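Local coordinates for ERPC (Borrelia burgdorferi, PDB 4BXM), which sits on the outer surface of the Lyme disease spirochaete as a lipoprotein and probably recruits the host complement regulator factor H, at residues F22-N30 / V143-L152; K45-N55 / T68-V79. All blocks are in the same frame, centred on the assembly; numbering follows the deposited sequence.

Interaction 1 (F22-N30 / V143-L152); sequences FTVKIKNKN and VEYAILLEDL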
loop_
_atom_site.group_PDB
_atom_site.type_symbol
_atom_site.label_atom_id
_atom_site.label_comp_id
_atom_site.label_asym_id
_atom_site.label_seq_id
_atom_site.Cartn_x
_atom_site.Cartn_y
_atom_site.Cartn_z
ATOM N N PHE A 22 1.704 -12.508 0.140
ATOM C CA PHE A 22 3.039 -12.217 -0.439
ATOM C C PHE A 22 3.486 -10.859 0.105
ATOM O O PHE A 22 2.681 -10.087 0.684
ATOM C CB PHE A 22 3.002 -12.314 -1.963
ATOM C CG PHE A 22 2.175 -11.232 -2.627
ATOM C CD1 PHE A 22 2.707 -9.931 -2.792
ATOM C CD2 PHE A 22 0.886 -11.464 -3.009
ATOM C CE1 PHE A 22 1.914 -8.918 -3.366
ATOM C CE2 PHE A 22 0.115 -10.464 -3.612
ATOM C CZ PHE A 22 0.628 -9.181 -3.772
ATOM N N THR A 23 4.752 -10.572 -0.074
ATOM C CA THR A 23 5.389 -9.457 0.561
ATOM C C THR A 23 6.117 -8.732 -0.537
ATOM O O THR A 23 6.773 -9.370 -1.402
ATOM C CB THR A 23 6.304 -9.933 1.709
ATOM O OG1 THR A 23 5.483 -10.459 2.751
ATOM C CG2 THR A 23 7.086 -8.809 2.304
ATOM N N VAL A 24 5.939 -7.410 -0.570
ATOM C CA VAL A 24 6.677 -6.576 -1.519
ATOM C C VAL A 24 7.215 -5.401 -0.784
ATOM O O VAL A 24 6.639 -4.965 0.207
ATOM C CB VAL A 24 5.843 -6.113 -2.776
ATOM C CG1 VAL A 24 5.500 -7.282 -3.675
ATOM C CG2 VAL A 24 4.589 -5.267 -2.412
ATOM N N LYS A 25 8.350 -4.873 -1.279
ATOM C CA LYS A 25 8.976 -3.694 -0.747
ATOM C C LYS A 25 8.153 -2.496 -1.195
ATOM O O LYS A 25 7.629 -2.445 -2.327
ATOM C CB LYS A 25 10.400 -3.542 -1.244
ATOM C CG LYS A 25 11.293 -4.673 -0.741
ATOM C CD LYS A 25 12.619 -4.116 -0.287
ATOM C CE LYS A 25 13.563 -5.211 0.194
ATOM N NZ LYS A 25 14.348 -5.683 -0.972
ATOM N N ILE A 26 8.026 -1.547 -0.289
ATOM C CA ILE A 26 7.254 -0.382 -0.617
ATOM C C ILE A 26 8.060 0.847 -0.339
ATOM O O ILE A 26 8.662 0.965 0.694
ATOM C CB ILE A 26 5.949 -0.300 0.126
ATOM C CG1 ILE A 26 5.131 0.925 -0.352
ATOM C CG2 ILE A 26 6.142 -0.261 1.618
ATOM C CD1 ILE A 26 3.707 0.818 0.137
ATOM N N LYS A 27 8.041 1.733 -1.297
ATOM C CA LYS A 27 8.722 3.046 -1.154
ATOM C C LYS A 27 7.729 4.180 -0.985
ATOM O O LYS A 27 6.613 4.135 -1.592
ATOM C CB LYS A 27 9.492 3.342 -2.428
ATOM C CG LYS A 27 10.693 2.491 -2.686
ATOM C CD LYS A 27 11.155 2.785 -4.124
ATOM C CE LYS A 27 12.237 1.869 -4.623
ATOM N NZ LYS A 27 13.422 1.944 -3.726
ATOM N N ASN A 28 8.095 5.181 -0.213
ATOM C CA ASN A 28 7.327 6.401 -0.142
ATOM C C ASN A 28 8.032 7.734 -0.412
ATOM O O ASN A 28 9.229 7.865 -0.337
ATOM C CB ASN A 28 6.571 6.511 1.160
ATOM C CG ASN A 28 7.445 6.877 2.301
ATOM O OD1 ASN A 28 8.621 6.780 2.212
ATOM N ND2 ASN A 28 6.858 7.291 3.376
ATOM N N LYS A 29 7.211 8.727 -0.685
ATOM C CA LYS A 29 7.641 10.048 -0.972
ATOM C C LYS A 29 6.853 11.026 -0.144
ATOM O O LYS A 29 5.654 10.962 -0.031
ATOM C CB LYS A 29 7.386 10.294 -2.410
ATOM C CG LYS A 29 7.918 11.576 -2.932
ATOM C CD LYS A 29 8.280 11.374 -4.373
ATOM C CE LYS A 29 8.241 12.669 -5.102
ATOM N NZ LYS A 29 7.168 12.594 -6.072
ATOM N N ASN A 30 7.558 11.964 0.434
ATOM C CA ASN A 30 6.936 12.915 1.328
ATOM C C ASN A 30 6.653 14.359 0.903
ATOM O O ASN A 30 6.520 15.207 1.757
ATOM C CB ASN A 30 7.725 12.935 2.591
ATOM C CG ASN A 30 6.984 12.323 3.688
ATOM O OD1 ASN A 30 5.801 12.487 3.772
ATOM N ND2 ASN A 30 7.667 11.609 4.535
ATOM N N VAL A 143 1.028 12.040 1.046
ATOM C CA VAL A 143 2.073 11.032 0.846
ATOM C C VAL A 143 1.850 10.286 -0.472
ATOM O O VAL A 143 0.705 10.089 -0.962
ATOM C CB VAL A 143 2.021 10.082 2.078
ATOM C CG1 VAL A 143 0.911 9.071 1.830
ATOM C CG2 VAL A 143 3.322 9.358 2.373
ATOM N N GLU A 144 2.920 9.856 -1.089
ATOM C CA GLU A 144 2.792 9.084 -2.301
ATOM C C GLU A 144 3.579 7.796 -2.112
ATOM O O GLU A 144 4.621 7.795 -1.454
ATOM C CB GLU A 144 3.305 9.871 -3.492
ATOM C CG GLU A 144 2.954 9.253 -4.848
ATOM C CD GLU A 144 3.648 9.929 -6.022
ATOM O OE1 GLU A 144 4.075 11.094 -5.832
ATOM O OE2 GLU A 144 3.756 9.316 -7.134
ATOM N N TYR A 145 3.103 6.704 -2.689
ATOM C CA TYR A 145 3.721 5.425 -2.441
ATOM C C TYR A 145 4.109 4.849 -3.778
ATOM O O TYR A 145 3.450 5.104 -4.759
ATOM C CB TYR A 145 2.808 4.418 -1.669
ATOM C CG TYR A 145 2.594 4.784 -0.235
ATOM C CD1 TYR A 145 3.504 4.401 0.733
ATOM C CD2 TYR A 145 1.492 5.495 0.166
ATOM C CE1 TYR A 145 3.345 4.772 2.058
ATOM C CE2 TYR A 145 1.293 5.803 1.483
ATOM C CZ TYR A 145 2.218 5.439 2.438
ATOM O OH TYR A 145 2.116 5.797 3.773
ATOM N N ALA A 146 5.148 4.010 -3.780
ATOM C CA ALA A 146 5.511 3.224 -4.976
ATOM C C ALA A 146 6.003 1.828 -4.665
ATOM O O ALA A 146 6.644 1.549 -3.621
ATOM C CB ALA A 146 6.536 3.972 -5.826
ATOM N N ILE A 147 5.665 0.946 -5.582
ATOM C CA ILE A 147 5.969 -0.479 -5.449
ATOM C C ILE A 147 6.386 -0.989 -6.809
ATOM O O ILE A 147 5.703 -0.765 -7.799
ATOM C CB ILE A 147 4.726 -1.338 -5.047
ATOM C CG1 ILE A 147 4.287 -1.000 -3.641
ATOM C CG2 ILE A 147 5.093 -2.800 -5.151
ATOM C CD1 ILE A 147 2.854 -1.332 -3.260
ATOM N N LEU A 148 7.421 -1.801 -6.859
ATOM C CA LEU A 148 7.849 -2.322 -8.148
ATOM C C LEU A 148 6.775 -3.086 -8.919
ATOM O O LEU A 148 6.133 -4.002 -8.458
ATOM C CB LEU A 148 9.121 -3.188 -7.967
ATOM C CG LEU A 148 9.961 -3.492 -9.199
ATOM C CD1 LEU A 148 10.519 -2.205 -9.827
ATOM C CD2 LEU A 148 11.101 -4.414 -8.769
ATOM N N LEU A 149 6.582 -2.708 -10.148
ATOM C CA LEU A 149 5.502 -3.248 -10.931
ATOM C C LEU A 149 5.632 -4.741 -11.168
ATOM O O LEU A 149 4.618 -5.475 -11.167
ATOM C CB LEU A 149 5.410 -2.499 -12.264
ATOM C CG LEU A 149 4.445 -3.154 -13.257
ATOM C CD1 LEU A 149 3.018 -3.186 -12.750
ATOM C CD2 LEU A 149 4.540 -2.385 -14.546
ATOM N N GLU A 150 6.882 -5.207 -11.342
ATOM C CA GLU A 150 7.112 -6.633 -11.613
ATOM C C GLU A 150 6.851 -7.481 -10.434
ATOM O O GLU A 150 6.321 -8.536 -10.598
ATOM C CB GLU A 150 8.538 -6.879 -12.119
ATOM C CG GLU A 150 8.537 -6.786 -13.652
ATOM C CD GLU A 150 7.585 -7.818 -14.276
ATOM O OE1 GLU A 150 7.694 -9.005 -13.871
ATOM O OE2 GLU A 150 6.726 -7.451 -15.128
ATOM N N ASP A 151 7.208 -6.993 -9.254
ATOM C CA ASP A 151 6.876 -7.659 -7.972
ATOM C C ASP A 151 5.394 -7.956 -7.806
ATOM O O ASP A 151 5.053 -9.036 -7.333
ATOM C CB ASP A 151 7.302 -6.828 -6.776
ATOM C CG ASP A 151 8.784 -6.841 -6.549
ATOM O OD1 ASP A 151 9.409 -7.787 -7.095
ATOM O OD2 ASP A 151 9.297 -5.911 -5.819
ATOM N N LEU A 152 4.535 -6.988 -8.186
ATOM C CA LEU A 152 3.084 -7.124 -8.095
ATOM C C LEU A 152 2.550 -8.076 -9.147
ATOM O O LEU A 152 1.743 -8.954 -8.846
ATOM C CB LEU A 152 2.408 -5.729 -8.217
ATOM C CG LEU A 152 2.594 -4.788 -7.020
ATOM C CD1 LEU A 152 2.282 -3.328 -7.350
ATOM C CD2 LEU A 152 1.714 -5.258 -5.857
HETATM O O HOH W 1 8.604 -3.051 -4.771
#
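K27 and A146 face each other at the heart of an antiparallel strand pair that joins the first strand of the domain to its last, far apart in sequence but neighbours in the strongly curved sheet of this OspE-family protein. Backbone bonds come first: K27 N gives to A146 O at 2.7 Å and A146 N returns to K27 O, and one step on K29 and E144 repeat the exchange. Between these pairs N28 and Y145 form a non-hydrogen-bonded pair. Past I147 the strands splay; there a water takes over, donating to K25 O and D151 OD2 and accepting from L148 N, the N-cap residue of the helix that follows.

Apolar packing follows the splay. V24 points CG2 at I147 CG2 (3.7 Å), the two side chains crossing at about a right angle, while its other methyl, CG1, lies 3.6 Å from D151 CB, so a short branched residue meets both strand and helix. L152 CD2 reaches the F22 ring at its edge. I26 holds CG1 anti to the backbone N (chi1 -176°), which carries CD1 to Y145 CD1 at 3.6 Å; the Y145 hydroxyl itself is bonded to E103. Such beta-branched and aromatic residues suit a strand whose one face is buried.

Charge sits on the other face. K27 sends its amine to D37, whereas K29 and E144 run side by side in the same direction, ending in a long, weak salt bridge between K29 NZ and E144 OE1 at 3.4 Å.

Interaction 2 (K45-N55 / T68-V79); sequences KEEDGIETGLN and TATFFSLEESEV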
loop_
_atom_site.group_PDB
_atom_site.type_symbol
_atom_site.label_atom_id
_atom_site.label_comp_id
_atom_site.label_asym_id
_atom_site.label_seq_id
_atom_site.Cartn_x
_atom_site.Cartn_y
_atom_site.Cartn_z
ATOM N N LYS A 45 -4.860 -12.435 0.864
ATOM C CA LYS A 45 -6.219 -12.746 0.444
ATOM C C LYS A 45 -7.037 -13.357 1.620
ATOM O O LYS A 45 -6.675 -14.422 2.147
ATOM C CB LYS A 45 -6.256 -13.681 -0.770
ATOM C CG LYS A 45 -7.687 -13.999 -1.239
ATOM C CD LYS A 45 -8.235 -12.810 -2.054
ATOM C CE LYS A 45 -9.673 -13.068 -2.583
ATOM N NZ LYS A 45 -10.685 -12.941 -1.481
ATOM N N GLU A 46 -8.149 -12.701 1.995
ATOM C CA GLU A 46 -8.930 -13.134 3.141
ATOM C C GLU A 46 -10.226 -13.717 2.603
ATOM O O GLU A 46 -10.473 -13.774 1.409
ATOM C CB GLU A 46 -9.196 -11.936 4.104
ATOM C CG GLU A 46 -7.910 -11.360 4.664
ATOM C CD GLU A 46 -8.091 -10.331 5.780
ATOM O OE1 GLU A 46 -9.107 -9.592 5.843
ATOM O OE2 GLU A 46 -7.165 -10.295 6.592
ATOM N N GLU A 47 -11.101 -14.136 3.490
ATOM C CA GLU A 47 -12.348 -14.728 2.971
ATOM C C GLU A 47 -13.175 -13.649 2.250
ATOM O O GLU A 47 -13.669 -13.874 1.199
ATOM C CB GLU A 47 -13.168 -15.256 4.126
ATOM C CG GLU A 47 -14.285 -16.134 3.607
ATOM C CD GLU A 47 -15.520 -15.677 4.224
ATOM O OE1 GLU A 47 -16.057 -14.667 3.714
ATOM O OE2 GLU A 47 -15.833 -16.207 5.315
ATOM N N ASP A 48 -13.277 -12.457 2.827
ATOM C CA ASP A 48 -13.915 -11.348 2.153
ATOM C C ASP A 48 -12.878 -10.358 1.732
ATOM O O ASP A 48 -12.413 -9.578 2.528
ATOM C CB ASP A 48 -14.851 -10.612 3.121
ATOM C CG ASP A 48 -15.592 -9.446 2.450
ATOM O OD1 ASP A 48 -15.545 -9.269 1.233
ATOM O OD2 ASP A 48 -16.202 -8.668 3.183
ATOM N N GLY A 49 -12.492 -10.359 0.467
ATOM C CA GLY A 49 -11.498 -9.361 0.055
ATOM C C GLY A 49 -10.029 -9.594 0.377
ATOM O O GLY A 49 -9.558 -10.716 0.412
ATOM N N ILE A 50 -9.316 -8.482 0.506
ATOM C CA ILE A 50 -7.861 -8.371 0.728
ATOM C C ILE A 50 -7.523 -7.420 1.885
ATOM O O ILE A 50 -8.165 -6.402 2.057
ATOM C CB ILE A 50 -7.125 -7.908 -0.578
ATOM C CG1 ILE A 50 -7.192 -9.025 -1.629
ATOM C CG2 ILE A 50 -5.677 -7.622 -0.298
ATOM C CD1 ILE A 50 -6.857 -8.613 -3.052
ATOM N N GLU A 51 -6.577 -7.802 2.741
ATOM C CA GLU A 51 -5.942 -6.938 3.740
ATOM C C GLU A 51 -4.461 -6.727 3.428
ATOM O O GLU A 51 -3.728 -7.646 2.979
ATOM C CB GLU A 51 -6.156 -7.460 5.175
ATOM C CG GLU A 51 -5.413 -6.640 6.272
ATOM C CD GLU A 51 -5.797 -7.004 7.721
ATOM O OE1 GLU A 51 -6.658 -7.906 7.900
ATOM O OE2 GLU A 51 -5.268 -6.369 8.702
ATOM N N THR A 52 -3.981 -5.487 3.589
ATOM C CA THR A 52 -2.551 -5.253 3.510
ATOM C C THR A 52 -2.050 -4.748 4.812
ATOM O O THR A 52 -2.720 -3.993 5.542
ATOM C CB THR A 52 -2.149 -4.266 2.396
ATOM O OG1 THR A 52 -2.687 -2.946 2.644
ATOM C CG2 THR A 52 -2.700 -4.751 1.074
ATOM N N GLY A 53 -0.809 -5.077 5.085
ATOM C CA GLY A 53 -0.172 -4.642 6.297
ATOM C C GLY A 53 1.225 -4.120 5.981
ATOM O O GLY A 53 1.869 -4.502 5.022
ATOM N N LEU A 54 1.641 -3.160 6.749
ATOM C CA LEU A 54 2.913 -2.557 6.566
ATOM C C LEU A 54 3.811 -2.863 7.741
ATOM O O LEU A 54 3.401 -2.714 8.867
ATOM C CB LEU A 54 2.732 -1.049 6.433
ATOM C CG LEU A 54 3.926 -0.081 6.313
ATOM C CD1 LEU A 54 4.582 -0.190 4.952
ATOM C CD2 LEU A 54 3.422 1.387 6.462
ATOM N N ASN A 55 5.010 -3.289 7.431
ATOM C CA ASN A 55 6.082 -3.589 8.348
ATOM C C ASN A 55 7.193 -2.614 8.056
ATOM O O ASN A 55 7.683 -2.553 6.973
ATOM C CB ASN A 55 6.569 -4.996 8.116
ATOM C CG ASN A 55 5.610 -6.023 8.610
ATOM O OD1 ASN A 55 4.842 -5.774 9.486
ATOM N ND2 ASN A 55 5.636 -7.153 8.026
ATOM N N THR A 68 4.437 -2.459 12.773
ATOM C CA THR A 68 3.599 -3.429 12.063
ATOM C C THR A 68 2.096 -3.147 12.273
ATOM O O THR A 68 1.635 -3.196 13.393
ATOM C CB THR A 68 3.864 -4.871 12.551
ATOM O OG1 THR A 68 5.171 -5.256 12.206
ATOM C CG2 THR A 68 2.913 -5.892 11.851
ATOM N N ALA A 69 1.344 -2.931 11.197
ATOM C CA ALA A 69 -0.078 -2.602 11.283
ATOM C C ALA A 69 -0.734 -2.737 9.927
ATOM O O ALA A 69 -0.061 -2.659 8.899
ATOM C CB ALA A 69 -0.314 -1.206 11.859
ATOM N N THR A 70 -2.037 -3.017 9.937
ATOM C CA THR A 70 -2.880 -2.841 8.776
ATOM C C THR A 70 -2.579 -1.501 8.116
ATOM O O THR A 70 -2.472 -0.492 8.793
ATOM C CB THR A 70 -4.367 -2.872 9.155
ATOM O OG1 THR A 70 -4.559 -4.038 9.917
ATOM C CG2 THR A 70 -5.246 -3.085 7.892
ATOM N N PHE A 71 -2.408 -1.555 6.810
ATOM C CA PHE A 71 -2.193 -0.415 5.961
ATOM C C PHE A 71 -3.520 -0.009 5.318
ATOM O O PHE A 71 -3.934 1.102 5.445
ATOM C CB PHE A 71 -1.176 -0.793 4.886
ATOM C CG PHE A 71 -0.687 0.347 4.039
ATOM C CD1 PHE A 71 0.120 1.348 4.578
ATOM C CD2 PHE A 71 -0.868 0.325 2.684
ATOM C CE1 PHE A 71 0.627 2.395 3.790
ATOM C CE2 PHE A 71 -0.341 1.335 1.850
ATOM C CZ PHE A 71 0.362 2.404 2.427
ATOM N N PHE A 72 -4.152 -0.945 4.625
ATOM C CA PHE A 72 -5.539 -0.798 4.174
ATOM C C PHE A 72 -6.165 -2.127 3.917
ATOM O O PHE A 72 -5.445 -3.150 3.757
ATOM C CB PHE A 72 -5.668 0.083 2.906
ATOM C CG PHE A 72 -4.974 -0.435 1.637
ATOM C CD1 PHE A 72 -5.488 -1.503 0.912
ATOM C CD2 PHE A 72 -3.893 0.218 1.120
ATOM C CE1 PHE A 72 -4.839 -1.957 -0.201
ATOM C CE2 PHE A 72 -3.279 -0.157 -0.042
ATOM C CZ PHE A 72 -3.768 -1.231 -0.734
ATOM N N SER A 73 -7.483 -2.107 3.748
ATOM C CA SER A 73 -8.162 -3.307 3.371
ATOM C C SER A 73 -9.275 -2.997 2.405
ATOM O O SER A 73 -9.718 -1.844 2.274
ATOM C CB SER A 73 -8.638 -4.043 4.676
ATOM O OG SER A 73 -9.626 -3.236 5.212
ATOM N N LEU A 74 -9.778 -4.016 1.734
ATOM C CA LEU A 74 -10.860 -3.824 0.760
ATOM C C LEU A 74 -11.700 -5.092 0.751
ATOM O O LEU A 74 -11.215 -6.194 1.017
ATOM C CB LEU A 74 -10.289 -3.573 -0.668
ATOM C CG LEU A 74 -9.282 -4.607 -1.223
ATOM C CD1 LEU A 74 -9.753 -5.276 -2.495
ATOM C CD2 LEU A 74 -7.952 -3.868 -1.470
ATOM N N GLU A 75 -12.916 -4.964 0.331
ATOM C CA GLU A 75 -13.820 -6.065 0.360
ATOM C C GLU A 75 -13.827 -6.843 -0.953
ATOM O O GLU A 75 -13.282 -6.392 -1.994
ATOM C CB GLU A 75 -15.222 -5.511 0.787
ATOM C CG GLU A 75 -16.032 -4.941 -0.346
ATOM C CD GLU A 75 -17.471 -4.555 0.084
ATOM O OE1 GLU A 75 -17.582 -3.676 0.949
ATOM O OE2 GLU A 75 -18.468 -5.154 -0.418
ATOM N N GLU A 76 -14.529 -7.967 -0.955
ATOM C CA GLU A 76 -14.463 -8.908 -2.070
ATOM C C GLU A 76 -14.809 -8.305 -3.372
ATOM O O GLU A 76 -14.114 -8.527 -4.389
ATOM C CB GLU A 76 -15.345 -10.175 -1.803
ATOM C CG GLU A 76 -15.140 -11.321 -2.814
ATOM C CD GLU A 76 -13.761 -12.014 -2.686
ATOM O OE1 GLU A 76 -13.031 -11.903 -1.650
ATOM O OE2 GLU A 76 -13.366 -12.694 -3.648
ATOM N N SER A 77 -15.874 -7.526 -3.389
ATOM C CA SER A 77 -16.331 -6.898 -4.611
ATOM C C SER A 77 -15.306 -5.910 -5.228
ATOM O O SER A 77 -15.426 -5.524 -6.416
ATOM C CB SER A 77 -17.661 -6.124 -4.344
ATOM O OG SER A 77 -17.396 -5.091 -3.399
ATOM N N GLU A 78 -14.342 -5.420 -4.453
ATOM C CA GLU A 78 -13.305 -4.574 -5.072
ATOM C C GLU A 78 -12.024 -5.347 -5.476
ATOM O O GLU A 78 -11.038 -4.777 -5.976
ATOM C CB GLU A 78 -12.963 -3.489 -4.102
ATOM C CG GLU A 78 -14.043 -2.430 -3.909
ATOM C CD GLU A 78 -14.257 -1.616 -5.147
ATOM O OE1 GLU A 78 -13.271 -1.236 -5.768
ATOM O OE2 GLU A 78 -15.435 -1.359 -5.446
ATOM N N VAL A 79 -12.010 -6.640 -5.217
ATOM C CA VAL A 79 -10.849 -7.464 -5.522
ATOM C C VAL A 79 -10.392 -7.424 -6.978
ATOM O O VAL A 79 -9.172 -7.237 -7.245
ATOM C CB VAL A 79 -11.046 -8.943 -5.084
ATOM C CG1 VAL A 79 -9.925 -9.833 -5.659
ATOM C CG2 VAL A 79 -10.958 -9.022 -3.607
HETATM O O HOH W 2 -10.772 -7.169 3.913
#
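I50 and L74 exchange two backbone hydrogen bonds, and from there strands 50-55 and 68-74 run antiparallel as a beta hairpin to N55 and T68, the last hydrogen-bonded pair being L54 and A69, interrupted by a classic beta bulge where F71 and F72 both face T52. At the bulge T52 O takes a nearly straight bond from F71 N (2.8 Å, 171° at the hydrogen) and only a weak one from F72 N.

Threonine suits position 52 because its hydroxyl bonds back to the bulge: OG1 donates to F72 O, which also accepts from T52 N. With chi1 at 64°, OG1 is also set 3.4 Å above the F72 ring plane, over its centre, while it lies at the edge of the F71 ring. L54 CD2 packs on F71 CD1, and I50 CB on L74 CG, apolar groups suited to the buried side. On the opposite face polar side chains pair up: the extended E51 reaches over so that OE2 takes a bond from T70 OG1 at 2.7 Å, nearly along its C-O axis, and T68 OG1 approaches N55 OD1 from above the amide plane.

At the end away from the hairpin's own loop, E76 ties down the tight turn that brings the chain from strand 35-45 into strand 50-56. D48 OD1 accepts from E76 N, and E76 returns a bond through its carboxylate to the backbone of G49. G49 has a positive phi (79°), in a backbone shape that by itself calls for glycine, and its bare CA makes a CA-H...O contact of 3.3 Å to L74 O. K45 is long enough to bring its amine to E46 O and G49 O as well as to the carboxylate. E76 OE1 is thus gripped twice, its syn lone pair taking the salt bridge from K45 NZ (2.6 Å) and its anti lone pair the bond from G49 N (2.7 Å).

Both contacts belong to one antiparallel sheet, their centres about 16 Å apart. Across it the order runs 142-148, 21-29, 35-45, 50-56, 67-74, so strand 35-45 lies between the two pairs. In the chain, the hairpin of interaction 2 falls entirely between the halves of interaction 1: the hairpin is local, whereas interaction 1 brings the ends of the domain together across more than a hundred residues. They meet through side chains on the buried side of the curved sheet, where the rings of Y145 and F71 pack edge-to-face and I26 CG2 lies 3.7 Å from L54 CD1. A common apolar core therefore ties local and long-range pairing together.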